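PDB 2JJ7: hemolysin II regulatory protein from Bacillus cereus, which probably binds DNA as a dimeric transcriptional regulator of the TetR family. Local coordinates for residues B[151-156]-B[174-179]; B[24-29]-B[112-117]; B[69-74]-B[84-89]. All coordinates share one frame; numbering follows the deposited sequence.

How the contacts relate
Followed from the N terminus, the chain first enters contact 2, where the loop before helix 30-37 meets residues 112-117 and closes a largely helical span of 82 residues. Contact 3 is nested within that span: 69-74 meets 84-89 across nine intervening residues. Contact 1 comes afterwards, in series, when helix 147-158 meets helix 169-181. Contacts 1 and 3 lie about 15 Å apart between centres and touch through Leu-87, which packs on Ile-176. Contact 2 is on the other side of the chain's centre from both. It joins the loop leading into the predicted DNA-binding motif to the C-terminal domain, whereas the other two join helices within the larger helical body.

Contact 1 (B[151-156]-B[174-179]); sequences IHWITS and SRIISA
Ile-154 and Ile-176 mark the nearest backbone approach of two helical segments, with their CA atoms 7.6 Å apart. The segment axes come no closer than 12.0 Å and run almost antiparallel, their N-to-C directions 167° apart. Both belong to the C-terminal helical domain of the TetR fold, and the pair exemplifies how helices set well apart can be bridged by long apolar side chains.

Trp-153 reaches across from one helix, Ile-176 from the other. The tryptophan CG is anti to the backbone N (chi1 170°), which sends the indole across to helix 169-181. The six-membered end arrives there, with CH2 lying 3.7 Å from Ala-179 CB in an oblique approach. The same corner meets the backbone: Ile-176 O lies at the edge of the indole, near its plane, 4.0 Å from Trp-153 CH2. The side chains of Trp-153 and Ile-176 lie alongside each other, pointing opposite ways. No hydrogen bond links the two segments, so the buried contact is one of packing alone.

The second subunit completes the setting. Its Phe-160 stacks on Trp-153, its Pro-161 packs on Ala-179, and its Ser-156 bonds to Ser-156 of this chain, consistent with the helical dimer interface of TetR regulators. Within the chain, Ser-156 OG also reaches back to Trp-153 O at 2.8 Å, which ties the serine to the turn carrying the indole. On the side toward helix 79-96, Leu-87 touches both Ile-154 and Ile-176.

The CG2 methyl of Ile-176 touches both Ile-154 and Trp-153. Ile-176 CG2 is 3.9 Å from Ile-154 CD1 and 4.0 Å from Ile-154 CG1, while Trp-153 CZ3 approaches this same CG2 at 4.1 Å.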
loop_
_atom_site.group_PDB
_atom_site.type_symbol
_atom_site.label_atom_id
_atom_site.label_comp_id
_atom_site.label_asym_id
_atom_site.label_seq_id
_atom_site.Cartn_x
_atom_site.Cartn_y
_atom_site.Cartn_z
ATOM N N ILE B 151 -4.462 -0.850 -7.973
ATOM C CA ILE B 151 -5.330 -0.008 -7.148
ATOM C C ILE B 151 -4.864 -0.046 -5.692
ATOM O O ILE B 151 -4.645 0.995 -5.100
ATOM C CB ILE B 151 -6.826 -0.416 -7.296
ATOM C CG1 ILE B 151 -7.321 -0.058 -8.718
ATOM C CG2 ILE B 151 -7.705 0.243 -6.194
ATOM C CD1 ILE B 151 -8.664 -0.614 -9.076
ATOM N N HIS B 152 -4.692 -1.230 -5.111
ATOM C CA HIS B 152 -4.266 -1.272 -3.710
ATOM C C HIS B 152 -2.879 -0.625 -3.506
ATOM O O HIS B 152 -2.661 0.085 -2.524
ATOM C CB HIS B 152 -4.299 -2.683 -3.095
ATOM C CG HIS B 152 -3.851 -2.693 -1.664
ATOM N ND1 HIS B 152 -4.661 -2.267 -0.632
ATOM C CD2 HIS B 152 -2.645 -2.963 -1.106
ATOM C CE1 HIS B 152 -3.991 -2.328 0.505
ATOM N NE2 HIS B 152 -2.764 -2.743 0.245
ATOM N N TRP B 153 -1.948 -0.884 -4.423
ATOM C CA TRP B 153 -0.623 -0.249 -4.371
ATOM C C TRP B 153 -0.714 1.293 -4.301
ATOM O O TRP B 153 -0.163 1.911 -3.389
ATOM C CB TRP B 153 0.250 -0.728 -5.542
ATOM C CG TRP B 153 1.554 0.029 -5.717
ATOM C CD1 TRP B 153 2.613 0.038 -4.864
ATOM C CD2 TRP B 153 1.929 0.864 -6.828
ATOM N NE1 TRP B 153 3.634 0.820 -5.371
ATOM C CE2 TRP B 153 3.233 1.352 -6.566
ATOM C CE3 TRP B 153 1.297 1.237 -8.020
ATOM C CZ2 TRP B 153 3.910 2.209 -7.447
ATOM C CZ3 TRP B 153 1.975 2.092 -8.903
ATOM C CH2 TRP B 153 3.266 2.566 -8.605
ATOM N N ILE B 154 -1.447 1.901 -5.230
ATOM C CA ILE B 154 -1.574 3.359 -5.285
ATOM C C ILE B 154 -2.329 3.925 -4.061
ATOM O O ILE B 154 -1.946 4.955 -3.465
ATOM C CB ILE B 154 -2.252 3.813 -6.633
ATOM C CG1 ILE B 154 -1.335 3.528 -7.826
ATOM C CG2 ILE B 154 -2.662 5.302 -6.577
ATOM C CD1 ILE B 154 -1.960 3.835 -9.211
ATOM N N THR B 155 -3.396 3.238 -3.666
ATOM C CA THR B 155 -4.165 3.619 -2.490
ATOM C C THR B 155 -3.264 3.689 -1.248
ATOM O O THR B 155 -3.342 4.633 -0.447
ATOM C CB THR B 155 -5.346 2.613 -2.300
ATOM O OG1 THR B 155 -6.195 2.672 -3.468
ATOM C CG2 THR B 155 -6.182 2.920 -1.047
ATOM N N SER B 156 -2.409 2.686 -1.082
ATOM C CA SER B 156 -1.571 2.599 0.097
ATOM C C SER B 156 -0.535 3.714 0.136
ATOM O O SER B 156 -0.275 4.284 1.191
ATOM C CB SER B 156 -0.904 1.221 0.197
ATOM O OG SER B 156 0.152 1.090 -0.744
ATOM N N SER B 174 4.785 11.613 -10.518
ATOM C CA SER B 174 5.665 11.195 -11.622
ATOM C C SER B 174 6.139 9.755 -11.517
ATOM O O SER B 174 6.141 9.032 -12.513
ATOM C CB SER B 174 6.889 12.101 -11.718
ATOM O OG SER B 174 6.515 13.334 -12.279
ATOM N N ARG B 175 6.559 9.353 -10.318
ATOM C CA ARG B 175 7.095 8.013 -10.106
ATOM C C ARG B 175 6.006 6.940 -10.206
ATOM O O ARG B 175 6.262 5.830 -10.681
ATOM C CB ARG B 175 7.824 7.919 -8.765
ATOM C CG ARG B 175 9.095 8.747 -8.684
ATOM C CD ARG B 175 10.006 8.262 -7.545
ATOM N NE ARG B 175 10.786 7.085 -7.937
ATOM C CZ ARG B 175 12.109 7.058 -8.070
ATOM N NH1 ARG B 175 12.709 5.937 -8.447
ATOM N NH2 ARG B 175 12.837 8.142 -7.820
ATOM N N ILE B 176 4.794 7.268 -9.758
ATOM C CA ILE B 176 3.676 6.337 -9.907
ATOM C C ILE B 176 3.378 6.081 -11.399
ATOM O O ILE B 176 3.249 4.936 -11.829
ATOM C CB ILE B 176 2.425 6.809 -9.142
ATOM C CG1 ILE B 176 2.633 6.635 -7.634
ATOM C CG2 ILE B 176 1.183 6.045 -9.622
ATOM C CD1 ILE B 176 1.522 7.281 -6.755
ATOM N N ILE B 177 3.307 7.153 -12.176
ATOM C CA ILE B 177 3.037 7.073 -13.599
ATOM C C ILE B 177 4.158 6.318 -14.324
ATOM O O ILE B 177 3.883 5.452 -15.154
ATOM C CB ILE B 177 2.836 8.492 -14.191
ATOM C CG1 ILE B 177 1.597 9.162 -13.561
ATOM C CG2 ILE B 177 2.765 8.441 -15.747
ATOM C CD1 ILE B 177 1.387 10.620 -13.955
ATOM N N SER B 178 5.409 6.631 -13.997
ATOM C CA SER B 178 6.568 5.937 -14.585
ATOM C C SER B 178 6.515 4.435 -14.392
ATOM O O SER B 178 6.788 3.682 -15.322
ATOM C CB SER B 178 7.858 6.437 -13.973
ATOM O OG SER B 178 8.173 7.690 -14.506
ATOM N N ALA B 179 6.169 4.010 -13.175
ATOM C CA ALA B 179 6.079 2.599 -12.848
ATOM C C ALA B 179 5.027 1.906 -13.701
ATOM O O ALA B 179 5.167 0.725 -14.007
ATOM C CB ALA B 179 5.787 2.405 -11.362
#

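Contact 2 (B[24-29]-B[112-117]); sequences GYEGTS and SARLEK
Tyr-25 and Arg-114 lie flat on each other, ring and guanidinium planes only 20° apart and centres separated by 4.0 Å. Over the middle of one ring face sits Arg-114 CD, 3.9 Å from the centroid of the Tyr-25 ring, as a CH-pi contact. The guanidinium is displaced from there toward CD2: the cation-pi contact is made by Arg-114 CZ over the same face, 29° off the ring normal, and Arg-114 NH1 comes closest, 3.3 Å from Tyr-25 CD2. A bend at chi3 (-67°) turns the charged group over the ring. On the opposite guanidinium face lies Ser-112 OG, which also accepts a capping bond from Arg-114 N. At the ring edge, in plane, is the carboxylate carbon of Glu-26; its OE2 makes only a long salt bridge to Arg-114 NH1, at 3.8 Å.

The stronger partner of the arginine is Glu-107, which pairs with NE and also bonds to Ser-112 OG, so it probably helps to orient the group. Tyr-25 additionally meets Tyr-55 edge-to-face and Lys-51 by cation-pi.

A small surface contact can thus bridge two domains: here the turn ahead of the predicted helix-turn-helix motif meets the C-terminal domain of a TetR-type fold.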
loop_
_atom_site.group_PDB
_atom_site.type_symbol
_atom_site.label_atom_id
_atom_site.label_comp_id
_atom_site.label_asym_id
_atom_site.label_seq_id
_atom_site.Cartn_x
_atom_site.Cartn_y
_atom_site.Cartn_z
ATOM N N GLY B 24 -7.868 6.375 15.126
ATOM C CA GLY B 24 -8.887 5.700 14.334
ATOM C C GLY B 24 -10.274 5.976 14.881
ATOM O O GLY B 24 -10.420 6.555 15.957
ATOM N N TYR B 25 -11.296 5.563 14.137
ATOM C CA TYR B 25 -12.687 5.766 14.555
ATOM C C TYR B 25 -13.008 5.098 15.891
ATOM O O TYR B 25 -13.585 5.728 16.780
ATOM C CB TYR B 25 -13.674 5.271 13.480
ATOM C CG TYR B 25 -15.109 5.485 13.889
ATOM C CD1 TYR B 25 -15.693 6.751 13.806
ATOM C CD2 TYR B 25 -15.868 4.444 14.414
ATOM C CE1 TYR B 25 -17.000 6.970 14.211
ATOM C CE2 TYR B 25 -17.183 4.656 14.823
ATOM C CZ TYR B 25 -17.739 5.924 14.715
ATOM O OH TYR B 25 -19.035 6.145 15.112
ATOM N N GLU B 26 -12.641 3.822 16.014
ATOM C CA GLU B 26 -12.982 3.008 17.184
ATOM C C GLU B 26 -12.193 3.442 18.407
ATOM O O GLU B 26 -12.723 3.465 19.512
ATOM C CB GLU B 26 -12.731 1.516 16.920
ATOM C CG GLU B 26 -13.239 0.987 15.568
ATOM C CD GLU B 26 -14.753 0.808 15.514
ATOM O OE1 GLU B 26 -15.415 0.801 16.579
ATOM O OE2 GLU B 26 -15.283 0.666 14.390
ATOM N N GLY B 27 -10.925 3.793 18.205
ATOM C CA GLY B 27 -10.044 4.155 19.314
ATOM C C GLY B 27 -10.219 5.549 19.889
ATOM O O GLY B 27 -9.468 5.943 20.781
ATOM N N THR B 28 -11.207 6.284 19.385
ATOM C CA THR B 28 -11.448 7.677 19.767
ATOM C C THR B 28 -12.835 7.816 20.416
ATOM O O THR B 28 -13.803 7.198 19.955
ATOM C CB THR B 28 -11.403 8.596 18.519
ATOM O OG1 THR B 28 -10.226 8.319 17.748
ATOM C CG2 THR B 28 -11.409 10.068 18.900
ATOM N N SER B 29 -12.930 8.632 21.466
ATOM C CA SER B 29 -14.216 8.909 22.105
ATOM C C SER B 29 -14.531 10.401 22.050
ATOM O O SER B 29 -13.633 11.221 21.837
ATOM C CB SER B 29 -14.188 8.456 23.559
ATOM O OG SER B 29 -13.303 9.279 24.293
ATOM N N SER B 112 -17.033 -0.351 6.421
ATOM C CA SER B 112 -17.872 -0.223 7.608
ATOM C C SER B 112 -19.261 0.269 7.220
ATOM O O SER B 112 -19.508 0.632 6.070
ATOM C CB SER B 112 -17.239 0.740 8.616
ATOM O OG SER B 112 -17.428 2.090 8.208
ATOM N N ALA B 113 -20.154 0.303 8.199
ATOM C CA ALA B 113 -21.499 0.828 8.005
ATOM C C ALA B 113 -21.505 2.331 7.684
ATOM O O ALA B 113 -22.500 2.862 7.190
ATOM C CB ALA B 113 -22.362 0.524 9.231
ATOM N N ARG B 114 -20.388 3.002 7.945
ATOM C CA ARG B 114 -20.268 4.445 7.711
ATOM C C ARG B 114 -20.011 4.813 6.247
ATOM O O ARG B 114 -20.122 5.991 5.872
ATOM C CB ARG B 114 -19.147 5.031 8.576
ATOM C CG ARG B 114 -19.299 4.787 10.060
ATOM C CD ARG B 114 -18.065 5.214 10.849
ATOM N NE ARG B 114 -16.877 4.403 10.572
ATOM C CZ ARG B 114 -16.594 3.232 11.145
ATOM N NH1 ARG B 114 -17.417 2.680 12.035
ATOM N NH2 ARG B 114 -15.478 2.602 10.812
ATOM N N LEU B 115 -19.678 3.820 5.425
ATOM C CA LEU B 115 -19.183 4.065 4.069
ATOM C C LEU B 115 -20.108 4.919 3.217
ATOM O O LEU B 115 -19.692 5.928 2.649
ATOM C CB LEU B 115 -18.876 2.754 3.331
ATOM C CG LEU B 115 -18.297 2.888 1.907
ATOM C CD1 LEU B 115 -17.032 3.736 1.855
ATOM C CD2 LEU B 115 -18.024 1.511 1.296
ATOM N N GLU B 116 -21.357 4.489 3.132
ATOM C CA GLU B 116 -22.358 5.108 2.284
ATOM C C GLU B 116 -22.479 6.617 2.547
ATOM O O GLU B 116 -22.566 7.401 1.599
ATOM C CB GLU B 116 -23.691 4.386 2.498
ATOM C CG GLU B 116 -24.898 4.982 1.772
ATOM C CD GLU B 116 -26.170 4.134 1.935
ATOM O OE1 GLU B 116 -26.072 2.964 2.374
ATOM O OE2 GLU B 116 -27.265 4.639 1.619
ATOM N N LYS B 117 -22.484 7.019 3.821
ATOM C CA LYS B 117 -22.636 8.437 4.177
ATOM C C LYS B 117 -21.408 9.294 3.921
ATOM O O LYS B 117 -21.540 10.454 3.551
ATOM C CB LYS B 117 -23.073 8.612 5.635
ATOM C CG LYS B 117 -24.527 8.275 5.892
ATOM C CD LYS B 117 -25.477 9.137 5.068
ATOM C CE LYS B 117 -26.901 8.614 5.177
ATOM N NZ LYS B 117 -27.775 9.143 4.098
#

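Contact 3 (B[69-74]-B[84-89]); sequences PNFLEK and REYLTV
Phe-71 and Lys-74 of a short helix, 71-74, meet Glu-85 and Tyr-86 near the start of helix 79-96, to which a tight connection joins it; the pair illustrates how one aromatic ring and one ion pair can join a brief helical turn to a longer helix. Asn-70 is the N-cap of the short helix: OD1 accepts from Glu-73 N on a lone pair in the carbonyl plane.

The Phe-71 ring is the apolar centre of the contact. Pro-69 O lies over the middle of one face, while the other is met by the backbone of the partner helix, with Tyr-86 CA 4.1 Å from the centroid of the Phe-71 ring in a CH-pi contact. From this same side, off-centre, Glu-85 CG comes to 3.5 Å from Phe-71 CE1 and Tyr-86 CB to 3.8 Å from Phe-71 CD2. Val-89 CG2 approaches obliquely, 4.0 Å from Phe-71 CZ.

Beside the ring, the lysine chain runs roughly perpendicular to that of Glu-85. It is fully extended, CG anti to the backbone N (chi1 -174°), and Lys-74 NZ forms a hydrogen-bonded salt bridge with Glu-85 OE2 at 2.7 Å. The ammonium comes in on the syn side of that oxygen, 16° out of the carboxylate plane. Glu-85 OE1 takes a bond from Asn-75, so both oxygens are engaged and the rotation of the carboxylate is restrained.

Other helices surround this unit. Tyr-86 packs on Leu-129 and Ile-132 of helix 129-138, its hydroxyl bonded to Phe-126 O; Leu-87 turns instead to helices 147-158 and 169-181, placing helix 79-96 between the short helix and that pair.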
loop_
_atom_site.group_PDB
_atom_site.type_symbol
_atom_site.label_atom_id
_atom_site.label_comp_id
_atom_site.label_asym_id
_atom_site.label_seq_id
_atom_site.Cartn_x
_atom_site.Cartn_y
_atom_site.Cartn_z
ATOM N N PRO B 69 -14.657 16.246 -10.884
ATOM C CA PRO B 69 -15.079 15.946 -12.261
ATOM C C PRO B 69 -14.489 14.607 -12.691
ATOM O O PRO B 69 -13.525 14.159 -12.084
ATOM C CB PRO B 69 -14.443 17.078 -13.084
ATOM C CG PRO B 69 -13.264 17.544 -12.254
ATOM C CD PRO B 69 -13.728 17.394 -10.824
ATOM N N ASN B 70 -15.077 13.969 -13.702
ATOM C CA ASN B 70 -14.517 12.748 -14.250
ATOM C C ASN B 70 -13.212 13.101 -14.942
ATOM O O ASN B 70 -13.227 13.804 -15.953
ATOM C CB ASN B 70 -15.491 12.119 -15.250
ATOM C CG ASN B 70 -15.051 10.744 -15.699
ATOM O OD1 ASN B 70 -14.463 10.586 -16.771
ATOM N ND2 ASN B 70 -15.316 9.735 -14.869
ATOM N N PHE B 71 -12.086 12.639 -14.401
ATOM C CA PHE B 71 -10.786 13.020 -14.964
ATOM C C PHE B 71 -10.505 12.543 -16.386
ATOM O O PHE B 71 -9.790 13.233 -17.122
ATOM C CB PHE B 71 -9.628 12.662 -14.035
ATOM C CG PHE B 71 -9.635 13.437 -12.746
ATOM C CD1 PHE B 71 -9.433 14.812 -12.743
ATOM C CD2 PHE B 71 -9.857 12.795 -11.536
ATOM C CE1 PHE B 71 -9.455 15.539 -11.536
ATOM C CE2 PHE B 71 -9.877 13.519 -10.325
ATOM C CZ PHE B 71 -9.678 14.890 -10.339
ATOM N N LEU B 72 -11.056 11.386 -16.774
ATOM C CA LEU B 72 -10.906 10.874 -18.146
ATOM C C LEU B 72 -11.593 11.775 -19.160
ATOM O O LEU B 72 -11.017 12.106 -20.197
ATOM C CB LEU B 72 -11.435 9.437 -18.288
ATOM C CG LEU B 72 -10.563 8.227 -17.959
ATOM C CD1 LEU B 72 -11.343 6.936 -18.172
ATOM C CD2 LEU B 72 -9.298 8.214 -18.808
ATOM N N GLU B 73 -12.831 12.154 -18.877
ATOM C CA GLU B 73 -13.550 13.090 -19.737
ATOM C C GLU B 73 -12.901 14.480 -19.740
ATOM O O GLU B 73 -12.703 15.066 -20.801
ATOM C CB GLU B 73 -15.023 13.198 -19.335
ATOM C CG GLU B 73 -15.789 11.896 -19.511
ATOM C CD GLU B 73 -17.244 11.994 -19.088
ATOM O OE1 GLU B 73 -17.546 12.616 -18.043
ATOM O OE2 GLU B 73 -18.091 11.430 -19.811
ATOM N N LYS B 74 -12.560 14.999 -18.561
ATOM C CA LYS B 74 -11.885 16.296 -18.485
ATOM C C LYS B 74 -10.573 16.313 -19.312
ATOM O O LYS B 74 -10.194 17.335 -19.892
ATOM C CB LYS B 74 -11.622 16.685 -17.028
ATOM C CG LYS B 74 -11.068 18.082 -16.896
ATOM C CD LYS B 74 -10.793 18.475 -15.456
ATOM C CE LYS B 74 -9.979 19.753 -15.452
ATOM N NZ LYS B 74 -9.738 20.259 -14.091
ATOM N N ARG B 84 -2.340 11.855 -14.046
ATOM C CA ARG B 84 -1.546 12.919 -13.436
ATOM C C ARG B 84 -2.451 13.868 -12.651
ATOM O O ARG B 84 -2.116 14.255 -11.535
ATOM C CB ARG B 84 -0.692 13.679 -14.466
ATOM C CG ARG B 84 0.390 14.543 -13.820
ATOM C CD ARG B 84 1.476 14.999 -14.785
ATOM N NE ARG B 84 2.468 13.964 -15.096
ATOM C CZ ARG B 84 3.558 13.710 -14.371
ATOM N NH1 ARG B 84 3.803 14.401 -13.271
ATOM N NH2 ARG B 84 4.410 12.760 -14.751
ATOM N N GLU B 85 -3.609 14.208 -13.209
ATOM C CA GLU B 85 -4.510 15.136 -12.537
ATOM C C GLU B 85 -5.105 14.508 -11.298
ATOM O O GLU B 85 -5.129 15.133 -10.224
ATOM C CB GLU B 85 -5.625 15.635 -13.457
ATOM C CG GLU B 85 -6.426 16.772 -12.807
ATOM C CD GLU B 85 -7.295 17.544 -13.782
ATOM O OE1 GLU B 85 -7.561 17.051 -14.892
ATOM O OE2 GLU B 85 -7.716 18.662 -13.433
ATOM N N TYR B 86 -5.588 13.279 -11.455
ATOM C CA TYR B 86 -6.129 12.522 -10.344
ATOM C C TYR B 86 -5.111 12.472 -9.190
ATOM O O TYR B 86 -5.431 12.816 -8.045
ATOM C CB TYR B 86 -6.482 11.111 -10.815
ATOM C CG TYR B 86 -6.805 10.129 -9.715
ATOM C CD1 TYR B 86 -5.792 9.440 -9.037
ATOM C CD2 TYR B 86 -8.125 9.871 -9.354
ATOM C CE1 TYR B 86 -6.093 8.541 -8.031
ATOM C CE2 TYR B 86 -8.421 8.969 -8.351
ATOM C CZ TYR B 86 -7.409 8.312 -7.693
ATOM O OH TYR B 86 -7.717 7.401 -6.695
ATOM N N LEU B 87 -3.895 12.033 -9.504
ATOM C CA LEU B 87 -2.843 11.870 -8.504
ATOM C C LEU B 87 -2.412 13.193 -7.876
ATOM O O LEU B 87 -2.068 13.230 -6.692
ATOM C CB LEU B 87 -1.613 11.176 -9.117
ATOM C CG LEU B 87 -1.755 9.705 -9.525
ATOM C CD1 LEU B 87 -0.469 9.203 -10.176
ATOM C CD2 LEU B 87 -2.142 8.824 -8.358
ATOM N N THR B 88 -2.391 14.255 -8.679
ATOM C CA THR B 88 -2.001 15.586 -8.204
ATOM C C THR B 88 -3.042 16.097 -7.186
ATOM O O THR B 88 -2.685 16.523 -6.080
ATOM C CB THR B 88 -1.804 16.566 -9.381
ATOM O OG1 THR B 88 -0.828 16.030 -10.275
ATOM C CG2 THR B 88 -1.332 17.969 -8.911
ATOM N N VAL B 89 -4.324 16.012 -7.548
ATOM C CA VAL B 89 -5.410 16.446 -6.662
ATOM C C VAL B 89 -5.372 15.669 -5.333
ATOM O O VAL B 89 -5.455 16.266 -4.255
ATOM C CB VAL B 89 -6.800 16.285 -7.322
ATOM C CG1 VAL B 89 -7.924 16.536 -6.310
ATOM C CG2 VAL B 89 -6.950 17.207 -8.535
#